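Local coordinates for putative TetR-family transcriptional regulator (Streptomyces coelicolor, PDB 2HXO), which probably binds operator DNA through a helix-turn-helix motif and regulates transcription, as a member of the TetR family, at residues S151-Y156 and A220-V225; L98-E103 and D213-F218; A66-V71 and G122-R127; E19-A24 and E44-G49. One frame throughout, in Å; residues are numbered along the deposited sequence.

Contact 1: residues S151-Y156 and A220-V225; sequences SALMHY and AGITLV
Helices 146-166 and 214-230 run nearly antiparallel where Leu153 and Tyr156 meet Gly221, Ile222 and Val225, their local axes 10.3 Å apart at closest and their directions at 163°. Tyr156 reaches across to the other helix. Its CG lies anti to the backbone N (chi1 171°), which sends the ring out over the facing backbone, so that one ring face rests above the carbonyl carbon of Gly221. At the end of the ring Tyr156 OH comes within 3.2 Å of Gly221 CA. A CB on Gly221 would collide with that hydroxyl, consistent with a glycine where the tyrosine lies this close. The hydroxyl itself is hydrogen-bonded to the carbonyl oxygen of Phe218, one turn before Ile222 on the same helix. Both helices belong to the all-helical C-terminal domain of the TetR fold, and their outer sides face the second subunit: Ala152 packs on Leu224 of that subunit, and Ala220 on its Thr148. Inside the chain, Ile222 fills the angle between the tyrosine and the leucine. Its CD1 sits 3.6 Å from Tyr156 CD2, approaching the ring obliquely, and CD1 also touches Leu153 CD2 at 3.6 Å, the two aliphatic chains crossing at about a right angle. The same methyl, Leu153 CD2, meets Val225 CG1 at 3.8 Å, while the other valine branch, Val225 CG2, stands 4.2 Å from Tyr156 CG. Leu153 also packs on Val91 of helix 87-104 and Val136 of helix 124-138.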
loop_
_atom_site.group_PDB
_atom_site.type_symbol
_atom_site.label_atom_id
_atom_site.label_comp_id
_atom_site.label_asym_id
_atom_site.label_seq_id
_atom_site.Cartn_x
_atom_site.Cartn_y
_atom_site.Cartn_z
ATOM N N SER A 151 -11.285 4.314 -6.550
ATOM C CA SER A 151 -9.990 4.648 -5.958
ATOM C C SER A 151 -9.782 3.924 -4.652
ATOM O O SER A 151 -8.661 3.526 -4.340
ATOM C CB SER A 151 -9.874 6.154 -5.707
ATOM O OG SER A 151 -9.778 6.871 -6.924
ATOM N N ALA A 152 -10.856 3.766 -3.876
ATOM C CA ALA A 152 -10.761 3.065 -2.603
ATOM C C ALA A 152 -10.371 1.609 -2.846
ATOM O O ALA A 152 -9.479 1.083 -2.173
ATOM C CB ALA A 152 -12.088 3.134 -1.838
ATOM N N LEU A 153 -11.036 0.959 -3.800
ATOM C CA LEU A 153 -10.703 -0.437 -4.106
ATOM C C LEU A 153 -9.220 -0.506 -4.480
ATOM O O LEU A 153 -8.464 -1.315 -3.942
ATOM C CB LEU A 153 -11.570 -0.949 -5.259
ATOM C CG LEU A 153 -13.007 -1.216 -4.817
ATOM C CD1 LEU A 153 -13.934 -1.296 -6.023
ATOM C CD2 LEU A 153 -13.031 -2.483 -3.970
HETATM N N MSE A 154 -8.806 0.381 -5.378
HETATM C CA MSE A 154 -7.416 0.436 -5.807
HETATM C C MSE A 154 -6.430 0.605 -4.647
HETATM O O MSE A 154 -5.465 -0.155 -4.513
HETATM C CB MSE A 154 -7.225 1.584 -6.778
HETATM C CG MSE A 154 -5.787 1.808 -7.115
HETATM SE SE MSE A 154 -5.177 0.385 -8.241
HETATM C CE MSE A 154 -5.725 1.191 -9.919
ATOM N N HIS A 155 -6.656 1.611 -3.812
ATOM C CA HIS A 155 -5.760 1.852 -2.691
ATOM C C HIS A 155 -5.716 0.644 -1.771
ATOM O O HIS A 155 -4.671 0.312 -1.202
ATOM C CB HIS A 155 -6.198 3.077 -1.871
ATOM C CG HIS A 155 -5.879 4.393 -2.509
ATOM N ND1 HIS A 155 -6.524 5.582 -2.462
ATOM C CD2 HIS A 155 -4.738 4.607 -3.251
ATOM C CE1 HIS A 155 -5.766 6.483 -3.168
ATOM N NE2 HIS A 155 -4.694 5.870 -3.636
ATOM N N TYR A 156 -6.860 -0.001 -1.580
ATOM C CA TYR A 156 -6.881 -1.175 -0.725
ATOM C C TYR A 156 -6.019 -2.268 -1.350
ATOM O O TYR A 156 -5.189 -2.884 -0.683
ATOM C CB TYR A 156 -8.290 -1.721 -0.534
ATOM C CG TYR A 156 -8.230 -3.042 0.174
ATOM C CD1 TYR A 156 -8.063 -3.105 1.557
ATOM C CD2 TYR A 156 -8.203 -4.239 -0.553
ATOM C CE1 TYR A 156 -7.863 -4.330 2.203
ATOM C CE2 TYR A 156 -7.999 -5.461 0.077
ATOM C CZ TYR A 156 -7.834 -5.502 1.449
ATOM O OH TYR A 156 -7.677 -6.719 2.067
ATOM N N ALA A 220 -11.058 -11.026 2.016
ATOM C CA ALA A 220 -12.015 -10.600 3.040
ATOM C C ALA A 220 -12.013 -9.076 3.112
ATOM O O ALA A 220 -13.074 -8.453 3.217
ATOM C CB ALA A 220 -11.643 -11.186 4.397
ATOM N N GLY A 221 -10.825 -8.480 3.040
ATOM C CA GLY A 221 -10.723 -7.027 3.084
ATOM C C GLY A 221 -11.408 -6.369 1.892
ATOM O O GLY A 221 -12.130 -5.379 2.050
ATOM N N ILE A 222 -11.192 -6.923 0.699
ATOM C CA ILE A 222 -11.799 -6.386 -0.511
ATOM C C ILE A 222 -13.319 -6.519 -0.377
ATOM O O ILE A 222 -14.063 -5.592 -0.715
ATOM C CB ILE A 222 -11.259 -7.133 -1.786
ATOM C CG1 ILE A 222 -11.455 -6.261 -3.025
ATOM C CG2 ILE A 222 -11.990 -8.444 -2.003
ATOM C CD1 ILE A 222 -10.643 -4.982 -3.033
ATOM N N THR A 223 -13.777 -7.649 0.158
ATOM C CA THR A 223 -15.219 -7.874 0.351
ATOM C C THR A 223 -15.810 -6.842 1.323
ATOM O O THR A 223 -16.940 -6.359 1.144
ATOM C CB THR A 223 -15.458 -9.321 0.835
ATOM O OG1 THR A 223 -15.035 -10.216 -0.208
ATOM C CG2 THR A 223 -16.920 -9.570 1.154
ATOM N N LEU A 224 -15.032 -6.504 2.344
ATOM C CA LEU A 224 -15.425 -5.498 3.331
ATOM C C LEU A 224 -15.593 -4.137 2.625
ATOM O O LEU A 224 -16.561 -3.419 2.855
ATOM C CB LEU A 224 -14.332 -5.389 4.396
ATOM C CG LEU A 224 -14.677 -5.507 5.874
ATOM C CD1 LEU A 224 -15.895 -6.387 6.092
ATOM C CD2 LEU A 224 -13.448 -6.050 6.594
ATOM N N VAL A 225 -14.655 -3.791 1.750
ATOM C CA VAL A 225 -14.758 -2.534 1.018
ATOM C C VAL A 225 -15.974 -2.585 0.091
ATOM O O VAL A 225 -16.740 -1.623 0.011
ATOM C CB VAL A 225 -13.484 -2.246 0.172
ATOM C CG1 VAL A 225 -13.632 -0.902 -0.546
ATOM C CG2 VAL A 225 -12.251 -2.214 1.075
#

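Contact 2: residues L98-E103 and D213-F218; sequences LWDATE and DDREQF
Asp100 and Arg215 join the two helices through a two-pronged salt bridge. Arg215 NH2 donates to the syn lone pair of Asp100 OD2 at 3.1 Å with a fairly straight N-H (161°), and Arg215 NE makes a weaker bond to Asp100 OD1 at 3.4 Å. Carboxylate and guanidinium are nearly coplanar, 13° apart. The arginine gets there by keeping its chain extended from CG to NE, passing the indole of Trp99 on the way. At the start of helix 214-230, Asp213 is the N-cap: its OD1 and OD2 accept weakly from Arg215 N and Glu216 N. On the other helix, Thr102 OG1 donates to Trp99 O at 3.1 Å. These helices, 87-104 and 214-230, are part of the helical C-terminal domain of this TetR-family protein. Between them lies Trp99, whose six-membered ring forms an offset stack with Phe218, centroids 4.6 Å apart and planes tilted by 30°. Phe218 CB adds a CH-pi contact over the indole face, and Asp214 CB meets the ring edge at Trp99 CH2, 3.7 Å away. Replacing Trp99 with an alanine would probably leave Phe218 without its stacking partner and open a gap between the helices beside Asp214 CB and the Arg215 chain. Next to Phe218, Gln217 NE2 donates to Thr148 O of the second subunit.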
loop_
_atom_site.group_PDB
_atom_site.type_symbol
_atom_site.label_atom_id
_atom_site.label_comp_id
_atom_site.label_asym_id
_atom_site.label_seq_id
_atom_site.Cartn_x
_atom_site.Cartn_y
_atom_site.Cartn_z
ATOM N N LEU A 98 -4.257 -9.107 -9.550
ATOM C CA LEU A 98 -3.184 -8.213 -9.130
ATOM C C LEU A 98 -2.367 -8.827 -7.992
ATOM O O LEU A 98 -1.143 -8.772 -7.997
ATOM C CB LEU A 98 -3.755 -6.853 -8.703
ATOM C CG LEU A 98 -4.275 -5.983 -9.857
ATOM C CD1 LEU A 98 -4.877 -4.705 -9.312
ATOM C CD2 LEU A 98 -3.124 -5.671 -10.826
ATOM N N TRP A 99 -3.051 -9.411 -7.012
ATOM C CA TRP A 99 -2.377 -10.035 -5.880
ATOM C C TRP A 99 -1.427 -11.146 -6.334
ATOM O O TRP A 99 -0.263 -11.186 -5.925
ATOM C CB TRP A 99 -3.412 -10.606 -4.905
ATOM C CG TRP A 99 -2.818 -11.516 -3.855
ATOM C CD1 TRP A 99 -2.506 -12.849 -3.995
ATOM C CD2 TRP A 99 -2.512 -11.178 -2.495
ATOM N NE1 TRP A 99 -2.037 -13.354 -2.804
ATOM C CE2 TRP A 99 -2.030 -12.351 -1.868
ATOM C CE3 TRP A 99 -2.602 -10.001 -1.746
ATOM C CZ2 TRP A 99 -1.645 -12.378 -0.525
ATOM C CZ3 TRP A 99 -2.217 -10.026 -0.409
ATOM C CH2 TRP A 99 -1.747 -11.208 0.186
ATOM N N ASP A 100 -1.922 -12.050 -7.176
ATOM C CA ASP A 100 -1.101 -13.146 -7.670
ATOM C C ASP A 100 0.045 -12.649 -8.549
ATOM O O ASP A 100 1.153 -13.201 -8.516
ATOM C CB ASP A 100 -1.955 -14.153 -8.449
ATOM C CG ASP A 100 -2.926 -14.913 -7.552
ATOM O OD1 ASP A 100 -2.669 -14.995 -6.327
ATOM O OD2 ASP A 100 -3.939 -15.435 -8.068
ATOM N N ALA A 101 -0.211 -11.611 -9.339
ATOM C CA ALA A 101 0.828 -11.071 -10.201
ATOM C C ALA A 101 1.970 -10.460 -9.380
ATOM O O ALA A 101 3.139 -10.698 -9.678
ATOM C CB ALA A 101 0.235 -10.019 -11.157
ATOM N N THR A 102 1.651 -9.679 -8.352
ATOM C CA THR A 102 2.706 -9.060 -7.552
ATOM C C THR A 102 3.439 -10.119 -6.728
ATOM O O THR A 102 4.524 -9.889 -6.195
ATOM C CB THR A 102 2.143 -7.986 -6.608
ATOM O OG1 THR A 102 1.439 -8.618 -5.539
ATOM C CG2 THR A 102 1.198 -7.060 -7.356
ATOM N N GLU A 103 2.834 -11.295 -6.647
ATOM C CA GLU A 103 3.400 -12.402 -5.896
ATOM C C GLU A 103 4.379 -13.150 -6.798
ATOM O O GLU A 103 5.434 -13.617 -6.349
ATOM C CB GLU A 103 2.264 -13.317 -5.430
ATOM C CG GLU A 103 2.689 -14.598 -4.749
ATOM C CD GLU A 103 1.639 -15.080 -3.756
ATOM O OE1 GLU A 103 1.610 -14.540 -2.624
ATOM O OE2 GLU A 103 0.838 -15.982 -4.107
ATOM N N ASP A 213 -3.954 -16.895 6.881
ATOM C CA ASP A 213 -3.706 -16.903 5.442
ATOM C C ASP A 213 -3.831 -15.496 4.867
ATOM O O ASP A 213 -4.874 -14.850 4.987
ATOM C CB ASP A 213 -4.679 -17.852 4.729
ATOM C CG ASP A 213 -4.460 -17.890 3.215
ATOM O OD1 ASP A 213 -3.357 -17.513 2.753
ATOM O OD2 ASP A 213 -5.381 -18.307 2.483
ATOM N N ASP A 214 -2.757 -15.026 4.244
ATOM C CA ASP A 214 -2.726 -13.694 3.659
ATOM C C ASP A 214 -3.749 -13.541 2.533
ATOM O O ASP A 214 -4.501 -12.571 2.499
ATOM C CB ASP A 214 -1.324 -13.393 3.122
ATOM C CG ASP A 214 -0.255 -13.483 4.195
ATOM O OD1 ASP A 214 -0.243 -12.618 5.100
ATOM O OD2 ASP A 214 0.572 -14.423 4.137
ATOM N N ARG A 215 -3.770 -14.509 1.621
ATOM C CA ARG A 215 -4.672 -14.492 0.477
ATOM C C ARG A 215 -6.136 -14.354 0.893
ATOM O O ARG A 215 -6.886 -13.564 0.312
ATOM C CB ARG A 215 -4.470 -15.764 -0.357
ATOM C CG ARG A 215 -5.134 -15.777 -1.745
ATOM C CD ARG A 215 -4.416 -16.793 -2.635
ATOM N NE ARG A 215 -4.634 -16.599 -4.067
ATOM C CZ ARG A 215 -5.776 -16.864 -4.697
ATOM N NH1 ARG A 215 -6.816 -17.337 -4.021
ATOM N NH2 ARG A 215 -5.873 -16.662 -6.009
ATOM N N GLU A 216 -6.545 -15.123 1.895
ATOM C CA GLU A 216 -7.920 -15.050 2.370
ATOM C C GLU A 216 -8.172 -13.707 3.042
ATOM O O GLU A 216 -9.263 -13.142 2.944
ATOM C CB GLU A 216 -8.208 -16.193 3.342
ATOM C CG GLU A 216 -8.296 -17.551 2.647
ATOM C CD GLU A 216 -9.210 -17.524 1.424
ATOM O OE1 GLU A 216 -10.442 -17.361 1.596
ATOM O OE2 GLU A 216 -8.692 -17.656 0.285
ATOM N N GLN A 217 -7.165 -13.201 3.738
ATOM C CA GLN A 217 -7.288 -11.914 4.395
ATOM C C GLN A 217 -7.574 -10.890 3.296
ATOM O O GLN A 217 -8.503 -10.084 3.393
ATOM C CB GLN A 217 -5.979 -11.558 5.107
ATOM C CG GLN A 217 -5.977 -10.156 5.701
ATOM C CD GLN A 217 -7.099 -9.978 6.696
ATOM O OE1 GLN A 217 -7.207 -10.752 7.646
ATOM N NE2 GLN A 217 -7.951 -8.963 6.483
ATOM N N PHE A 218 -6.759 -10.946 2.248
ATOM C CA PHE A 218 -6.875 -10.067 1.104
ATOM C C PHE A 218 -8.301 -10.024 0.568
ATOM O O PHE A 218 -8.889 -8.947 0.443
ATOM C CB PHE A 218 -5.924 -10.535 0.006
ATOM C CG PHE A 218 -5.907 -9.635 -1.204
ATOM C CD1 PHE A 218 -5.505 -8.304 -1.090
ATOM C CD2 PHE A 218 -6.310 -10.111 -2.451
ATOM C CE1 PHE A 218 -5.504 -7.457 -2.196
ATOM C CE2 PHE A 218 -6.312 -9.271 -3.564
ATOM C CZ PHE A 218 -5.904 -7.932 -3.431
#

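Contact 3: residues A66-V71 and G122-R127; sequences AATDAV and GTVAPR
A small polar contact centred on one carboxylate ties helix 60-76 to the beginning of helix 124-138, with Asp69 facing Thr123 and Arg127. The backbones are close here, the CA atoms of Asp69 and Val124 being 5.2 Å apart. Asp69 holds its CG opposite the backbone N (chi1 -175°), which carries the carboxylate straight across to the other segment. One oxygen does most of the work. Asp69 OD1 accepts from Thr123 OG1 at 2.6 Å, the hydroxyl coming from well above the carboxylate plane, and from Arg127 NH1 at 2.7 Å, on the syn side and closer to that plane. Both donors approach from the same face. The arginine, extended from CG to NE, presents NH1 with the oxygen near its guanidinium plane, yet the carboxylate is turned 51° from that plane and the bond is bent, 142° at the hydrogen. With an asparagine in place of Asp69, the positive charge of Arg127 would probably lose its mate within this contact. Arg127 NE also has a weak bond to Tyr199 OH of the second subunit. Beside the polar cluster, Thr68 CG2 and Val124 CG2 approach to 4.5 Å, a loose apolar flank. In the TetR fold the helix after the helix-turn-helix links the DNA-binding domain to the helical C-terminal domain, and Asp69 fastens such a linking helix, 60-76, to the latter.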
loop_
_atom_site.group_PDB
_atom_site.type_symbol
_atom_site.label_atom_id
_atom_site.label_comp_id
_atom_site.label_asym_id
_atom_site.label_seq_id
_atom_site.Cartn_x
_atom_site.Cartn_y
_atom_site.Cartn_z
ATOM N N ALA A 66 5.768 -0.820 -19.884
ATOM C CA ALA A 66 5.253 -1.827 -20.795
ATOM C C ALA A 66 5.301 -3.204 -20.149
ATOM O O ALA A 66 4.443 -4.049 -20.410
ATOM C CB ALA A 66 6.062 -1.827 -22.086
ATOM N N ALA A 67 6.314 -3.433 -19.315
ATOM C CA ALA A 67 6.480 -4.715 -18.628
ATOM C C ALA A 67 5.399 -4.864 -17.559
ATOM O O ALA A 67 4.778 -5.916 -17.424
ATOM C CB ALA A 67 7.861 -4.786 -17.991
ATOM N N THR A 68 5.185 -3.796 -16.804
ATOM C CA THR A 68 4.167 -3.780 -15.769
ATOM C C THR A 68 2.789 -4.026 -16.403
ATOM O O THR A 68 2.012 -4.853 -15.925
ATOM C CB THR A 68 4.173 -2.424 -15.051
ATOM O OG1 THR A 68 5.448 -2.244 -14.426
ATOM C CG2 THR A 68 3.063 -2.355 -13.995
ATOM N N ASP A 69 2.519 -3.321 -17.499
ATOM C CA ASP A 69 1.255 -3.419 -18.223
ATOM C C ASP A 69 1.006 -4.825 -18.761
ATOM O O ASP A 69 -0.098 -5.360 -18.640
ATOM C CB ASP A 69 1.254 -2.412 -19.380
ATOM C CG ASP A 69 -0.072 -2.356 -20.130
ATOM O OD1 ASP A 69 -0.949 -1.561 -19.739
ATOM O OD2 ASP A 69 -0.242 -3.101 -21.117
ATOM N N ALA A 70 2.029 -5.426 -19.358
ATOM C CA ALA A 70 1.892 -6.764 -19.925
ATOM C C ALA A 70 1.554 -7.797 -18.852
ATOM O O ALA A 70 0.671 -8.636 -19.032
ATOM C CB ALA A 70 3.177 -7.157 -20.644
ATOM N N VAL A 71 2.268 -7.739 -17.739
ATOM C CA VAL A 71 2.043 -8.664 -16.640
ATOM C C VAL A 71 0.649 -8.490 -16.025
ATOM O O VAL A 71 -0.041 -9.466 -15.749
ATOM C CB VAL A 71 3.123 -8.472 -15.548
ATOM C CG1 VAL A 71 2.595 -8.915 -14.191
ATOM C CG2 VAL A 71 4.364 -9.271 -15.922
ATOM N N GLY A 122 0.643 6.768 -18.123
ATOM C CA GLY A 122 0.718 5.326 -17.975
ATOM C C GLY A 122 -0.548 4.632 -18.442
ATOM O O GLY A 122 -1.646 5.167 -18.321
ATOM N N THR A 123 -0.399 3.424 -18.963
ATOM C CA THR A 123 -1.543 2.683 -19.461
ATOM C C THR A 123 -2.114 1.674 -18.474
ATOM O O THR A 123 -3.239 1.220 -18.643
ATOM C CB THR A 123 -1.179 1.924 -20.730
ATOM O OG1 THR A 123 -0.253 0.884 -20.401
ATOM C CG2 THR A 123 -0.543 2.866 -21.744
ATOM N N VAL A 124 -1.353 1.314 -17.448
ATOM C CA VAL A 124 -1.851 0.326 -16.511
ATOM C C VAL A 124 -2.930 0.893 -15.593
ATOM O O VAL A 124 -3.953 0.250 -15.363
ATOM C CB VAL A 124 -0.714 -0.281 -15.654
ATOM C CG1 VAL A 124 -0.220 0.721 -14.662
ATOM C CG2 VAL A 124 -1.223 -1.524 -14.919
ATOM N N ALA A 125 -2.709 2.105 -15.091
ATOM C CA ALA A 125 -3.661 2.732 -14.189
ATOM C C ALA A 125 -5.070 2.797 -14.777
ATOM O O ALA A 125 -6.009 2.239 -14.207
ATOM C CB ALA A 125 -3.183 4.122 -13.808
ATOM N N PRO A 126 -5.240 3.473 -15.930
ATOM C CA PRO A 126 -6.573 3.569 -16.538
ATOM C C PRO A 126 -7.235 2.226 -16.844
ATOM O O PRO A 126 -8.455 2.110 -16.807
ATOM C CB PRO A 126 -6.323 4.420 -17.793
ATOM C CG PRO A 126 -4.882 4.168 -18.100
ATOM C CD PRO A 126 -4.244 4.189 -16.745
ATOM N N ARG A 127 -6.441 1.209 -17.144
ATOM C CA ARG A 127 -7.018 -0.104 -17.428
ATOM C C ARG A 127 -7.559 -0.785 -16.154
ATOM O O ARG A 127 -8.593 -1.448 -16.189
ATOM C CB ARG A 127 -5.983 -0.980 -18.139
ATOM C CG ARG A 127 -5.791 -0.539 -19.576
ATOM C CD ARG A 127 -4.599 -1.173 -20.262
ATOM N NE ARG A 127 -4.645 -0.894 -21.692
ATOM C CZ ARG A 127 -3.595 -0.936 -22.512
ATOM N NH1 ARG A 127 -2.394 -1.252 -22.048
ATOM N NH2 ARG A 127 -3.751 -0.641 -23.797
#

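Contact 4: residues E19-A24 and E44-G49; sequences ERIVGA and ERLATG
Ile21 sets its CG1 anti to the carbonyl carbon (chi1 -46°) and folds CD1 round at chi2 -66°, so that although its CB points away from the facing segment, the terminal methyl swings back to Leu46. There Ile21 CD1 meets Leu46 CD2 at 3.3 Å, the two side chains crossing at about a right angle. The second leucine methyl, Leu46 CD1, rests against Ala24 CB at 3.5 Å, one turn further along helix 18-31; the leucine thus straddles the two residues with its two branches. Arg20 bends at chi3 and brings NH2 to 3.3 Å from Leu46 O, but the angle is too poor for a hydrogen bond. That carbonyl instead accepts from Thr48 OG1 at 3.2 Å, from above its plane. Just beyond Leu46 the helix ends in a Schellman motif, with Ala47 at positive phi. Residues 44-49 fall within the predicted helix-turn-helix, where helix 39-46 gives way to the turn, and Leu46 pins that point to helix 18-31. Leu16, in the loop before helix 18-31, touches both Ile21 and Leu46, Ile57 covers Ile21 as well, and helix 60-76 packs on helix 18-31 through Leu63 on Ile21.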
loop_
_atom_site.group_PDB
_atom_site.type_symbol
_atom_site.label_atom_id
_atom_site.label_comp_id
_atom_site.label_asym_id
_atom_site.label_seq_id
_atom_site.Cartn_x
_atom_site.Cartn_y
_atom_site.Cartn_z
ATOM N N GLU A 19 6.283 -8.233 -27.984
ATOM C CA GLU A 19 6.240 -9.274 -26.965
ATOM C C GLU A 19 7.639 -9.721 -26.561
ATOM O O GLU A 19 7.907 -9.958 -25.381
ATOM C CB GLU A 19 5.457 -10.486 -27.481
ATOM C CG GLU A 19 4.061 -10.170 -28.003
ATOM C CD GLU A 19 4.076 -9.372 -29.297
ATOM O OE1 GLU A 19 4.691 -9.841 -30.282
ATOM O OE2 GLU A 19 3.467 -8.279 -29.333
ATOM N N ARG A 20 8.525 -9.840 -27.547
ATOM C CA ARG A 20 9.894 -10.268 -27.290
ATOM C C ARG A 20 10.600 -9.293 -26.362
ATOM O O ARG A 20 11.108 -9.676 -25.300
ATOM C CB ARG A 20 10.684 -10.372 -28.595
ATOM C CG ARG A 20 10.252 -11.485 -29.528
ATOM C CD ARG A 20 11.241 -11.620 -30.682
ATOM N NE ARG A 20 12.587 -11.935 -30.205
ATOM C CZ ARG A 20 13.669 -11.965 -30.978
ATOM N NH1 ARG A 20 13.567 -11.695 -32.277
ATOM N NH2 ARG A 20 14.853 -12.270 -30.454
ATOM N N ILE A 21 10.634 -8.031 -26.771
ATOM C CA ILE A 21 11.276 -7.001 -25.977
ATOM C C ILE A 21 10.730 -7.037 -24.552
ATOM O O ILE A 21 11.489 -7.152 -23.590
ATOM C CB ILE A 21 11.006 -5.607 -26.558
ATOM C CG1 ILE A 21 11.219 -5.622 -28.075
ATOM C CG2 ILE A 21 11.906 -4.582 -25.879
ATOM C CD1 ILE A 21 12.635 -5.874 -28.503
ATOM N N VAL A 22 9.408 -6.947 -24.424
ATOM C CA VAL A 22 8.769 -6.955 -23.111
ATOM C C VAL A 22 9.046 -8.244 -22.342
ATOM O O VAL A 22 9.428 -8.205 -21.175
ATOM C CB VAL A 22 7.241 -6.746 -23.238
ATOM C CG1 VAL A 22 6.599 -6.755 -21.866
ATOM C CG2 VAL A 22 6.957 -5.427 -23.948
ATOM N N GLY A 23 8.860 -9.384 -23.000
ATOM C CA GLY A 23 9.114 -10.656 -22.344
ATOM C C GLY A 23 10.516 -10.709 -21.754
ATOM O O GLY A 23 10.715 -11.203 -20.642
ATOM N N ALA A 24 11.489 -10.184 -22.498
ATOM C CA ALA A 24 12.878 -10.175 -22.055
ATOM C C ALA A 24 13.072 -9.339 -20.795
ATOM O O ALA A 24 13.741 -9.763 -19.857
ATOM C CB ALA A 24 13.777 -9.652 -23.170
ATOM N N GLU A 44 21.694 -8.549 -24.918
ATOM C CA GLU A 44 22.240 -9.898 -24.884
ATOM C C GLU A 44 21.144 -10.958 -24.849
ATOM O O GLU A 44 21.145 -11.881 -25.663
ATOM C CB GLU A 44 23.166 -10.070 -23.674
ATOM C CG GLU A 44 24.523 -9.387 -23.809
ATOM C CD GLU A 44 25.345 -9.440 -22.527
ATOM O OE1 GLU A 44 25.429 -10.530 -21.918
ATOM O OE2 GLU A 44 25.915 -8.396 -22.133
ATOM N N ARG A 45 20.204 -10.830 -23.918
ATOM C CA ARG A 45 19.130 -11.811 -23.825
ATOM C C ARG A 45 18.278 -11.836 -25.078
ATOM O O ARG A 45 17.633 -12.840 -25.379
ATOM C CB ARG A 45 18.247 -11.539 -22.609
ATOM C CG ARG A 45 18.940 -11.834 -21.295
ATOM C CD ARG A 45 17.970 -12.416 -20.280
ATOM N NE ARG A 45 17.380 -13.666 -20.748
ATOM C CZ ARG A 45 16.596 -14.442 -20.006
ATOM N NH1 ARG A 45 16.308 -14.095 -18.757
ATOM N NH2 ARG A 45 16.100 -15.565 -20.511
ATOM N N LEU A 46 18.288 -10.728 -25.810
ATOM C CA LEU A 46 17.514 -10.618 -27.042
ATOM C C LEU A 46 18.324 -11.129 -28.233
ATOM O O LEU A 46 17.774 -11.381 -29.309
ATOM C CB LEU A 46 17.109 -9.160 -27.270
ATOM C CG LEU A 46 15.635 -8.863 -27.561
ATOM C CD1 LEU A 46 14.735 -9.529 -26.532
ATOM C CD2 LEU A 46 15.431 -7.360 -27.551
ATOM N N ALA A 47 19.631 -11.283 -28.026
ATOM C CA ALA A 47 20.534 -11.766 -29.067
ATOM C C ALA A 47 20.394 -10.939 -30.345
ATOM O O ALA A 47 20.294 -11.487 -31.446
ATOM C CB ALA A 47 20.251 -13.240 -29.362
ATOM N N THR A 48 20.388 -9.619 -30.188
ATOM C CA THR A 48 20.254 -8.719 -31.327
ATOM C C THR A 48 21.278 -7.595 -31.247
ATOM O O THR A 48 21.803 -7.291 -30.172
ATOM C CB THR A 48 18.825 -8.109 -31.391
ATOM O OG1 THR A 48 17.868 -9.158 -31.588
ATOM C CG2 THR A 48 18.706 -7.102 -32.537
ATOM N N GLY A 49 21.561 -6.991 -32.397
ATOM C CA GLY A 49 22.520 -5.906 -32.453
ATOM C C GLY A 49 22.055 -4.663 -31.724
ATOM O O GLY A 49 20.980 -4.132 -32.009
#

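How the contacts relate
Contact 4 comes first along the chain and lies in the predicted DNA-binding region, about 37 Å from contact 1, centre to centre, on the opposite side of the chain's centre. Helix 60-76 bridges the gap: it carries Asp69 of contact 3, its Ala70 CB packs on Val22 CG1 of contact 4 at 3.7 Å, and its Val71 CG1 touches Ala101 CB of contact 2 at 4.0 Å. Contacts 1 and 2, centres about 13 Å apart, share helix 214-230, and their segments alternate along the sequence. Contacts 1, 2 and 3 all include residues that meet the second subunit. Packing is therefore continuous from the helix-turn-helix to the dimer interface, consistent with a TetR-type regulator.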